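Local structure of mitochondrial edited mRNA stability factor 1 (Trypanosoma brucei, 6NL1) at residues G130-L135 and Y175-E180; E165-V170 and Y278-Q283; L220-R225 and L311-N316. The protein is a Nudix-family RNA-binding protein that probably acts as the 5' processing enzyme of mitochondrial mRNAs. All coordinates share one frame; numbering follows the deposited sequence.

Contact 1 of 3, residues G130-L135 and Y175-E180; sequences GVHIEL and YLFGSE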
loop_
_atom_site.group_PDB
_atom_site.type_symbol
_atom_site.label_atom_id
_atom_site.label_comp_id
_atom_site.label_asym_id
_atom_site.label_seq_id
_atom_site.Cartn_x
_atom_site.Cartn_y
_atom_site.Cartn_z
ATOM N N GLY A 130 1.843 12.174 18.017
ATOM C CA GLY A 130 1.532 11.317 19.154
ATOM C C GLY A 130 0.090 10.829 19.193
ATOM O O GLY A 130 -0.268 9.981 20.016
ATOM N N VAL A 131 -0.743 11.353 18.303
ATOM C CA VAL A 131 -2.162 10.992 18.290
ATOM C C VAL A 131 -2.415 9.606 17.704
ATOM O O VAL A 131 -1.885 9.246 16.654
ATOM C CB VAL A 131 -2.998 12.037 17.512
ATOM C CG1 VAL A 131 -4.429 11.519 17.239
ATOM C CG2 VAL A 131 -3.011 13.358 18.281
ATOM N N HIS A 132 -3.221 8.821 18.402
ATOM C CA HIS A 132 -3.602 7.512 17.908
ATOM C C HIS A 132 -4.960 7.580 17.195
ATOM O O HIS A 132 -5.930 8.119 17.726
ATOM C CB HIS A 132 -3.650 6.503 19.051
ATOM C CG HIS A 132 -4.072 5.132 18.627
ATOM N ND1 HIS A 132 -3.206 4.238 18.046
ATOM C CD2 HIS A 132 -5.269 4.500 18.710
ATOM C CE1 HIS A 132 -3.847 3.116 17.773
ATOM N NE2 HIS A 132 -5.099 3.249 18.167
ATOM N N ILE A 133 -5.013 7.016 15.993
ATOM C CA ILE A 133 -6.217 7.025 15.161
ATOM C C ILE A 133 -6.850 5.637 15.017
ATOM O O ILE A 133 -6.167 4.648 14.753
ATOM C CB ILE A 133 -5.887 7.581 13.766
ATOM C CG1 ILE A 133 -5.662 9.092 13.854
ATOM C CG2 ILE A 133 -6.982 7.252 12.772
ATOM C CD1 ILE A 133 -5.011 9.677 12.622
ATOM N N GLU A 134 -8.163 5.579 15.191
ATOM C CA GLU A 134 -8.915 4.340 15.043
ATOM C C GLU A 134 -10.113 4.623 14.127
ATOM O O GLU A 134 -10.721 5.685 14.226
ATOM C CB GLU A 134 -9.387 3.871 16.430
ATOM C CG GLU A 134 -9.604 2.381 16.582
ATOM C CD GLU A 134 -8.313 1.591 16.577
ATOM O OE1 GLU A 134 -7.496 1.768 17.501
ATOM O OE2 GLU A 134 -8.118 0.789 15.643
ATOM N N LEU A 135 -10.433 3.689 13.231
ATOM C CA LEU A 135 -11.561 3.840 12.302
ATOM C C LEU A 135 -12.530 2.680 12.432
ATOM O O LEU A 135 -12.120 1.565 12.731
ATOM C CB LEU A 135 -11.082 3.831 10.845
ATOM C CG LEU A 135 -10.388 5.019 10.200
ATOM C CD1 LEU A 135 -9.040 5.251 10.843
ATOM C CD2 LEU A 135 -10.240 4.735 8.717
ATOM N N TYR A 175 -11.851 7.959 15.254
ATOM C CA TYR A 175 -11.567 8.431 16.604
ATOM C C TYR A 175 -10.110 8.852 16.741
ATOM O O TYR A 175 -9.215 8.196 16.209
ATOM C CB TYR A 175 -11.866 7.352 17.640
ATOM C CG TYR A 175 -13.305 6.915 17.696
ATOM C CD1 TYR A 175 -14.173 7.431 18.652
ATOM C CD2 TYR A 175 -13.794 5.977 16.799
ATOM C CE1 TYR A 175 -15.483 7.023 18.704
ATOM C CE2 TYR A 175 -15.095 5.565 16.846
ATOM C CZ TYR A 175 -15.937 6.086 17.788
ATOM O OH TYR A 175 -17.241 5.659 17.817
ATOM N N LEU A 176 -9.881 9.946 17.463
ATOM C CA LEU A 176 -8.533 10.420 17.738
ATOM C C LEU A 176 -8.310 10.427 19.244
ATOM O O LEU A 176 -9.130 10.959 19.998
ATOM C CB LEU A 176 -8.318 11.832 17.183
ATOM C CG LEU A 176 -8.712 12.198 15.739
ATOM C CD1 LEU A 176 -8.292 13.629 15.454
ATOM C CD2 LEU A 176 -8.095 11.278 14.724
ATOM N N PHE A 177 -7.201 9.824 19.670
ATOM C CA PHE A 177 -6.798 9.797 21.076
ATOM C C PHE A 177 -5.439 10.466 21.223
ATOM O O PHE A 177 -4.460 10.049 20.599
ATOM C CB PHE A 177 -6.673 8.354 21.575
ATOM C CG PHE A 177 -7.895 7.524 21.353
ATOM C CD1 PHE A 177 -8.854 7.409 22.342
ATOM C CD2 PHE A 177 -8.087 6.861 20.146
ATOM C CE1 PHE A 177 -9.987 6.637 22.139
ATOM C CE2 PHE A 177 -9.212 6.090 19.934
ATOM C CZ PHE A 177 -10.167 5.977 20.932
ATOM N N GLY A 178 -5.371 11.499 22.048
ATOM C CA GLY A 178 -4.102 12.148 22.304
ATOM C C GLY A 178 -4.262 13.340 23.210
ATOM O O GLY A 178 -5.309 13.500 23.834
ATOM N N SER A 179 -3.223 14.170 23.285
ATOM C CA SER A 179 -3.294 15.426 24.031
ATOM C C SER A 179 -4.071 16.469 23.223
ATOM O O SER A 179 -4.248 16.315 22.009
ATOM C CB SER A 179 -1.884 15.947 24.310
ATOM O OG SER A 179 -1.249 16.330 23.101
ATOM N N GLU A 180 -4.522 17.533 23.884
ATOM C CA GLU A 180 -5.232 18.618 23.202
ATOM C C GLU A 180 -4.371 19.225 22.097
ATOM O O GLU A 180 -4.855 19.532 21.004
ATOM C CB GLU A 180 -5.619 19.722 24.190
ATOM C CG GLU A 180 -6.618 19.303 25.265
ATOM C CD GLU A 180 -8.068 19.442 24.820
ATOM O OE1 GLU A 180 -8.347 19.287 23.611
ATOM O OE2 GLU A 180 -8.928 19.715 25.686
HETATM O O HOH W 1 -2.105 8.437 21.742
#
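Phe177 and His132 are neighbours across two antiparallel strands, their side chains side by side and pointing the same way. Phe177 CD2 lies in the His132 ring plane, at its edge, 3.9 Å from His132 CD2, so this is not a face-to-face stack. His132 holds CG anti to its backbone N (chi1 178°), which swings the imidazole along the strand toward Glu134. There His132 NE2 donates to Glu134 OE1 at 2.9 Å. Glu134 OE1 lies in the imidazole plane, but the nitrogen approaches from above the carboxylate plane. Glu134 reaches this position by bending at chi2 (71°), and its CB rests at the edge of the Phe177 ring. Lys126 bonds to His132 ND1, so both ring nitrogens are held and the rotation of the ring is fixed.

Ile133 and Leu176 share the other face of the sheet, and Val131, just before the strand, packs beside Leu176. Ile133 CG1 and Leu176 CD2 are only 3.4 Å apart, a tight carbon contact. Val131 CG1 sits 3.9 Å from Leu176 CB, the two side chains crossing at a slant.

The backbones form a regular antiparallel ladder. His132 pairs with Phe177 and Glu134 with Tyr175 as hydrogen-bonded pairs; Ile133 and Leu176 form the non-hydrogen-bonded pair between them. Tyr175 N to Glu134 O is 2.7 Å. Water 1 extends the ladder by donating to Gly130 O and Phe177 O.

Strand 132-137 is an outermost strand of a four-stranded antiparallel sheet, and strand 171-178 separates it from strand 100-107. Helix 180-193 covers the aliphatic face, touching Val131 and Leu176, while Ser179 caps the start of that helix through Gly182 N.

Contact 2 of 3, residues E165-V170 and Y278-Q283; sequences ETADDV and YQTVPQ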
loop_
_atom_site.group_PDB
_atom_site.type_symbol
_atom_site.label_atom_id
_atom_site.label_comp_id
_atom_site.label_asym_id
_atom_site.label_seq_id
_atom_site.Cartn_x
_atom_site.Cartn_y
_atom_site.Cartn_z
ATOM N N GLU A 165 -23.366 2.077 -2.685
ATOM C CA GLU A 165 -23.088 2.048 -4.116
ATOM C C GLU A 165 -21.616 1.756 -4.368
ATOM O O GLU A 165 -21.281 0.915 -5.197
ATOM C CB GLU A 165 -23.443 3.391 -4.761
ATOM C CG GLU A 165 -24.888 3.823 -4.585
ATOM C CD GLU A 165 -25.779 3.351 -5.714
ATOM O OE1 GLU A 165 -25.316 2.538 -6.543
ATOM O OE2 GLU A 165 -26.942 3.803 -5.775
ATOM N N THR A 166 -20.739 2.472 -3.661
ATOM C CA THR A 166 -19.293 2.321 -3.832
ATOM C C THR A 166 -18.572 2.442 -2.489
ATOM O O THR A 166 -19.121 2.977 -1.525
ATOM C CB THR A 166 -18.699 3.411 -4.766
ATOM O OG1 THR A 166 -18.680 4.665 -4.077
ATOM C CG2 THR A 166 -19.503 3.562 -6.062
ATOM N N ALA A 167 -17.330 1.964 -2.439
ATOM C CA ALA A 167 -16.486 2.119 -1.254
ATOM C C ALA A 167 -16.437 3.571 -0.773
ATOM O O ALA A 167 -16.450 3.843 0.432
ATOM C CB ALA A 167 -15.083 1.626 -1.538
ATOM N N ASP A 168 -16.357 4.505 -1.714
ATOM C CA ASP A 168 -16.302 5.925 -1.362
ATOM C C ASP A 168 -17.458 6.366 -0.472
ATOM O O ASP A 168 -17.293 7.263 0.357
ATOM C CB ASP A 168 -16.229 6.807 -2.617
ATOM C CG ASP A 168 -14.822 6.875 -3.197
ATOM O OD1 ASP A 168 -13.883 6.394 -2.530
ATOM O OD2 ASP A 168 -14.657 7.413 -4.310
ATOM N N ASP A 169 -18.616 5.727 -0.632
ATOM C CA ASP A 169 -19.823 6.151 0.082
ATOM C C ASP A 169 -19.916 5.605 1.506
ATOM O O ASP A 169 -20.749 6.056 2.300
ATOM C CB ASP A 169 -21.082 5.750 -0.699
ATOM C CG ASP A 169 -21.091 6.307 -2.112
ATOM O OD1 ASP A 169 -21.117 5.503 -3.071
ATOM O OD2 ASP A 169 -21.064 7.548 -2.260
ATOM N N VAL A 170 -19.087 4.620 1.827
ATOM C CA VAL A 170 -19.157 3.998 3.150
ATOM C C VAL A 170 -18.983 5.017 4.282
ATOM O O VAL A 170 -18.016 5.782 4.306
ATOM C CB VAL A 170 -18.150 2.836 3.272
ATOM C CG1 VAL A 170 -18.146 2.275 4.690
ATOM C CG2 VAL A 170 -18.507 1.737 2.235
ATOM N N TYR A 278 -7.468 1.571 -9.600
ATOM C CA TYR A 278 -8.263 1.659 -8.397
ATOM C C TYR A 278 -9.483 0.773 -8.566
ATOM O O TYR A 278 -10.479 1.174 -9.172
ATOM C CB TYR A 278 -8.688 3.098 -8.132
ATOM C CG TYR A 278 -9.566 3.237 -6.910
ATOM C CD1 TYR A 278 -9.108 2.858 -5.644
ATOM C CD2 TYR A 278 -10.858 3.743 -7.017
ATOM C CE1 TYR A 278 -9.925 2.984 -4.519
ATOM C CE2 TYR A 278 -11.678 3.873 -5.904
ATOM C CZ TYR A 278 -11.210 3.492 -4.658
ATOM O OH TYR A 278 -12.039 3.631 -3.563
ATOM N N GLN A 279 -9.382 -0.445 -8.055
ATOM C CA GLN A 279 -10.452 -1.420 -8.169
ATOM C C GLN A 279 -10.839 -1.832 -6.760
ATOM O O GLN A 279 -10.010 -2.333 -6.021
ATOM C CB GLN A 279 -9.964 -2.649 -8.932
ATOM C CG GLN A 279 -11.025 -3.710 -9.082
ATOM C CD GLN A 279 -12.284 -3.151 -9.720
ATOM O OE1 GLN A 279 -12.219 -2.526 -10.776
ATOM N NE2 GLN A 279 -13.436 -3.364 -9.076
ATOM N N THR A 280 -12.092 -1.625 -6.379
ATOM C CA THR A 280 -12.497 -1.972 -5.023
ATOM C C THR A 280 -13.998 -2.231 -4.907
ATOM O O THR A 280 -14.737 -2.070 -5.870
ATOM C CB THR A 280 -12.112 -0.861 -4.031
ATOM O OG1 THR A 280 -12.269 -1.345 -2.691
ATOM C CG2 THR A 280 -12.990 0.385 -4.242
ATOM N N VAL A 281 -14.422 -2.626 -3.709
ATOM C CA VAL A 281 -15.816 -2.888 -3.382
ATOM C C VAL A 281 -16.070 -2.276 -2.004
ATOM O O VAL A 281 -15.125 -2.024 -1.265
ATOM C CB VAL A 281 -16.103 -4.399 -3.344
ATOM C CG1 VAL A 281 -15.979 -4.998 -4.738
ATOM C CG2 VAL A 281 -15.146 -5.097 -2.374
ATOM N N PRO A 282 -17.342 -2.019 -1.664
ATOM C CA PRO A 282 -17.636 -1.336 -0.400
ATOM C C PRO A 282 -17.042 -2.035 0.819
ATOM O O PRO A 282 -16.629 -1.356 1.764
ATOM C CB PRO A 282 -19.171 -1.356 -0.343
ATOM C CG PRO A 282 -19.588 -1.378 -1.789
ATOM C CD PRO A 282 -18.560 -2.237 -2.476
ATOM N N GLN A 283 -16.996 -3.365 0.805
ATOM C CA GLN A 283 -16.450 -4.112 1.934
ATOM C C GLN A 283 -14.957 -3.868 2.155
ATOM O O GLN A 283 -14.444 -4.114 3.239
ATOM C CB GLN A 283 -16.693 -5.618 1.774
ATOM C CG GLN A 283 -18.155 -6.024 1.878
ATOM C CD GLN A 283 -18.944 -5.595 0.662
ATOM O OE1 GLN A 283 -18.300 -5.388 -0.382
ATOM N NE2 GLN A 283 -20.181 -5.436 0.752
HETATM O O HOH W 2 -16.875 0.171 -4.646
HETATM O O HOH W 3 -15.109 3.955 -4.416
#
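Pro282 and Ala167 bury the most surface here, and they meet backbone to backbone. Ala167 CA and Pro282 CA are just 3.7 Å apart, which brings two loops together with little between them. The proline ring lies along the turn that begins the 3-10 segment 167-169. Its CG is 4.0 Å from Thr166 C. Beyond it, Val170 crosses Pro282 at about a right angle. Val170 CG2 comes within 3.6 Å of Pro282 O and also touches Pro282 CB.

The methyl of Ala167 faces Thr280 and Val281. Its CB is 3.6 Å from Thr280 CG2. That methyl of Thr280 stands between its own backbone N and carbonyl carbon, because OG1 takes the place anti to N (chi1 -168°).

Tyr278 comes third, well behind. Its hydroxyl reaches the same turn, 4.2 Å from Ala167 CB. The carboxylate of Asp168 and the tyrosine ring cross at a slant, their planes 21° apart. Asp168 OD1 forms a salt bridge with Arg112, a residue the side chains of Ala167 and Tyr278 also touch.

Two waters join the loops. Water 2 accepts from Ala167 N at 2.9 Å and donates weakly to Thr280 O. Water 3 accepts from Asp168 N and bonds to Tyr278 OH.

Gln279, which binds GDP in another structure of this protein, lies in the same loop as Pro282 and Tyr278. Small apolar groups fill the middle of the contact, while two waters and the Asp168-Arg112 salt bridge serve polar atoms around them. The waters take up the amides of Ala167 and Asp168.

Contact 3 of 3, residues L220-R225 and L311-N316; sequences LRRINR and LQYMRN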
loop_
_atom_site.group_PDB
_atom_site.type_symbol
_atom_site.label_atom_id
_atom_site.label_comp_id
_atom_site.label_asym_id
_atom_site.label_seq_id
_atom_site.Cartn_x
_atom_site.Cartn_y
_atom_site.Cartn_z
ATOM N N LEU A 220 9.496 -8.310 -6.605
ATOM C CA LEU A 220 9.844 -8.794 -5.273
ATOM C C LEU A 220 8.642 -9.522 -4.700
ATOM O O LEU A 220 7.532 -9.392 -5.209
ATOM C CB LEU A 220 10.162 -7.634 -4.321
ATOM C CG LEU A 220 11.294 -6.653 -4.614
ATOM C CD1 LEU A 220 10.739 -5.413 -5.289
ATOM C CD2 LEU A 220 12.016 -6.279 -3.311
ATOM N N ARG A 221 8.860 -10.267 -3.621
ATOM C CA ARG A 221 7.761 -10.893 -2.901
ATOM C C ARG A 221 7.795 -10.457 -1.443
ATOM O O ARG A 221 8.696 -10.824 -0.697
ATOM C CB ARG A 221 7.836 -12.413 -3.028
ATOM C CG ARG A 221 7.666 -12.894 -4.483
ATOM C CD ARG A 221 7.623 -14.405 -4.574
ATOM N NE ARG A 221 6.369 -14.956 -4.059
ATOM C CZ ARG A 221 6.204 -16.247 -3.788
ATOM N NH1 ARG A 221 7.206 -17.098 -3.989
ATOM N NH2 ARG A 221 5.050 -16.692 -3.325
ATOM N N ARG A 222 6.817 -9.650 -1.055
ATOM C CA ARG A 222 6.768 -9.096 0.282
ATOM C C ARG A 222 5.960 -10.006 1.198
ATOM O O ARG A 222 4.843 -10.411 0.871
ATOM C CB ARG A 222 6.139 -7.701 0.250
ATOM C CG ARG A 222 6.139 -6.958 1.598
ATOM C CD ARG A 222 5.243 -5.724 1.518
ATOM N NE ARG A 222 3.867 -6.106 1.191
ATOM C CZ ARG A 222 3.011 -5.358 0.496
ATOM N NH1 ARG A 222 3.371 -4.162 0.034
ATOM N NH2 ARG A 222 1.788 -5.812 0.255
ATOM N N ILE A 223 6.526 -10.312 2.354
ATOM C CA ILE A 223 5.850 -11.132 3.347
ATOM C C ILE A 223 5.001 -10.200 4.188
ATOM O O ILE A 223 5.507 -9.247 4.767
ATOM C CB ILE A 223 6.872 -11.868 4.221
ATOM C CG1 ILE A 223 7.784 -12.724 3.334
ATOM C CG2 ILE A 223 6.169 -12.702 5.327
ATOM C CD1 ILE A 223 9.002 -13.311 4.068
ATOM N N ASN A 224 3.702 -10.456 4.227
ATOM C CA ASN A 224 2.791 -9.558 4.919
ATOM C C ASN A 224 2.564 -9.978 6.376
ATOM O O ASN A 224 2.796 -11.125 6.737
ATOM C CB ASN A 224 1.486 -9.447 4.132
ATOM C CG ASN A 224 1.708 -8.884 2.731
ATOM O OD1 ASN A 224 2.266 -7.802 2.584
ATOM N ND2 ASN A 224 1.292 -9.630 1.696
ATOM N N ARG A 225 2.143 -9.033 7.208
ATOM C CA ARG A 225 1.930 -9.279 8.636
ATOM C C ARG A 225 0.693 -10.124 8.885
ATOM O O ARG A 225 -0.204 -10.180 8.042
ATOM C CB ARG A 225 1.818 -7.950 9.380
ATOM C CG ARG A 225 3.157 -7.391 9.825
ATOM C CD ARG A 225 3.070 -5.908 10.145
ATOM N NE ARG A 225 3.096 -5.096 8.932
ATOM C CZ ARG A 225 3.086 -3.766 8.921
ATOM N NH1 ARG A 225 3.048 -3.089 10.064
ATOM N NH2 ARG A 225 3.114 -3.111 7.767
ATOM N N LEU A 311 13.844 -8.003 6.105
ATOM C CA LEU A 311 13.300 -9.287 6.576
ATOM C C LEU A 311 11.810 -9.431 6.281
ATOM O O LEU A 311 11.232 -10.501 6.458
ATOM C CB LEU A 311 13.559 -9.487 8.076
ATOM C CG LEU A 311 15.019 -9.732 8.478
ATOM C CD1 LEU A 311 15.186 -9.675 9.993
ATOM C CD2 LEU A 311 15.548 -11.053 7.902
ATOM N N GLN A 312 11.194 -8.345 5.834
ATOM C CA GLN A 312 9.816 -8.408 5.374
ATOM C C GLN A 312 9.689 -8.900 3.929
ATOM O O GLN A 312 8.603 -8.869 3.368
ATOM C CB GLN A 312 9.151 -7.040 5.525
ATOM C CG GLN A 312 8.888 -6.667 6.988
ATOM C CD GLN A 312 8.178 -5.333 7.142
ATOM O OE1 GLN A 312 7.454 -4.886 6.243
ATOM N NE2 GLN A 312 8.393 -4.684 8.285
ATOM N N TYR A 313 10.791 -9.353 3.330
ATOM C CA TYR A 313 10.758 -9.819 1.941
ATOM C C TYR A 313 11.319 -11.228 1.856
ATOM O O TYR A 313 12.194 -11.580 2.631
ATOM C CB TYR A 313 11.560 -8.876 1.032
ATOM C CG TYR A 313 11.022 -7.474 1.032
ATOM C CD1 TYR A 313 11.423 -6.567 2.003
ATOM C CD2 TYR A 313 10.094 -7.057 0.078
ATOM C CE1 TYR A 313 10.927 -5.281 2.030
ATOM C CE2 TYR A 313 9.585 -5.757 0.099
ATOM C CZ TYR A 313 10.009 -4.880 1.088
ATOM O OH TYR A 313 9.534 -3.593 1.135
ATOM N N MET A 314 10.828 -12.036 0.918
ATOM C CA MET A 314 11.411 -13.365 0.732
ATOM C C MET A 314 12.855 -13.225 0.314
ATOM O O MET A 314 13.169 -12.519 -0.650
ATOM C CB MET A 314 10.668 -14.178 -0.324
ATOM C CG MET A 314 9.319 -14.675 0.087
ATOM S SD MET A 314 8.627 -15.792 -1.169
ATOM C CE MET A 314 9.666 -17.247 -0.945
ATOM N N ARG A 315 13.736 -13.907 1.037
ATOM C CA ARG A 315 15.166 -13.891 0.742
ATOM C C ARG A 315 15.762 -15.180 1.279
ATOM O O ARG A 315 15.218 -15.760 2.213
ATOM C CB ARG A 315 15.842 -12.679 1.406
ATOM C CG ARG A 315 15.469 -11.333 0.771
ATOM C CD ARG A 315 16.089 -10.137 1.504
ATOM N NE ARG A 315 17.552 -10.227 1.566
ATOM C CZ ARG A 315 18.227 -10.730 2.598
ATOM N NH1 ARG A 315 17.575 -11.183 3.662
ATOM N NH2 ARG A 315 19.552 -10.774 2.570
ATOM N N ASN A 316 16.874 -15.623 0.699
ATOM C CA ASN A 316 17.582 -16.801 1.199
ATOM C C ASN A 316 16.691 -18.020 1.445
ATOM O O ASN A 316 16.826 -18.692 2.463
ATOM C CB ASN A 316 18.329 -16.452 2.494
ATOM C CG ASN A 316 19.423 -15.437 2.275
ATOM O OD1 ASN A 316 20.230 -15.575 1.364
ATOM N ND2 ASN A 316 19.444 -14.397 3.101
HETATM O O HOH W 4 11.408 -10.550 -2.152
HETATM O O HOH W 5 5.636 -6.540 5.219
#
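A single beta bridge in the Nudix domain joins the end of strand 216-223 to the loop that precedes helix 319-322. Arg222 and Tyr313 are the bridged residues, with two backbone bonds around them. Met314 N donates to Arg221 O at 2.9 Å. Ile223 N donates to Gln312 O at 2.7 Å.

The side chains divide to either side of the bridge. Tyr313 slants across Leu220 and Arg222. Its CD2 lies 4.0 Å from Leu220 CD2, and its CE2 meets Arg222 CG. The hydroxyl continues to Glu261. Arg222 turns its guanidinium away from the loop by bending at chi3 (60°). Arg222 NE then donates to Asn224 OD1 at 2.7 Å, while NH2 adds a weak bond to the same oxygen. Nearby, Arg202 binds GDP in another structure of this protein.

Ile223 lies against the loop backbone, and its CG1 touches Met314 CG at 4.1 Å. Water 5 donates to both Ile223 O and Gln312 OE1.

Arg221 and Met314 run side by side and point the same way. Asp330 forms a salt bridge with Arg221 NH1, and Trp333 makes a cation-pi contact with the guanidinium. Strand 235-238 also touches both side chains through Ile235. The thioether adds to this setting: Met314 SD sits over one face of the Arg221 guanidinium, offset toward its rim and 3.4 Å from NH1.

Overall arrangement
The three contacts are well separated, with centres 25 to 31 Å apart, and none touches another. Contact 1 lies within the four-stranded antiparallel sheet. Contact 3 ties strand 216-223 of the six-stranded mixed sheet to a later loop. Contact 2 joins loops from both parts: 165-170 runs into strand 171-178 of the first sheet, and 278-283 follows strand 272-277 of the second. Along the chain, contact 1 closes before contact 3 opens, while contact 2 crosses both. Contacts 2 and 3 lie on opposite sides of the chain's centre. Contact 2 therefore joins the loop leading into the first sheet to the Nudix-range loop that carries Gln279, which binds GDP in another structure of this protein.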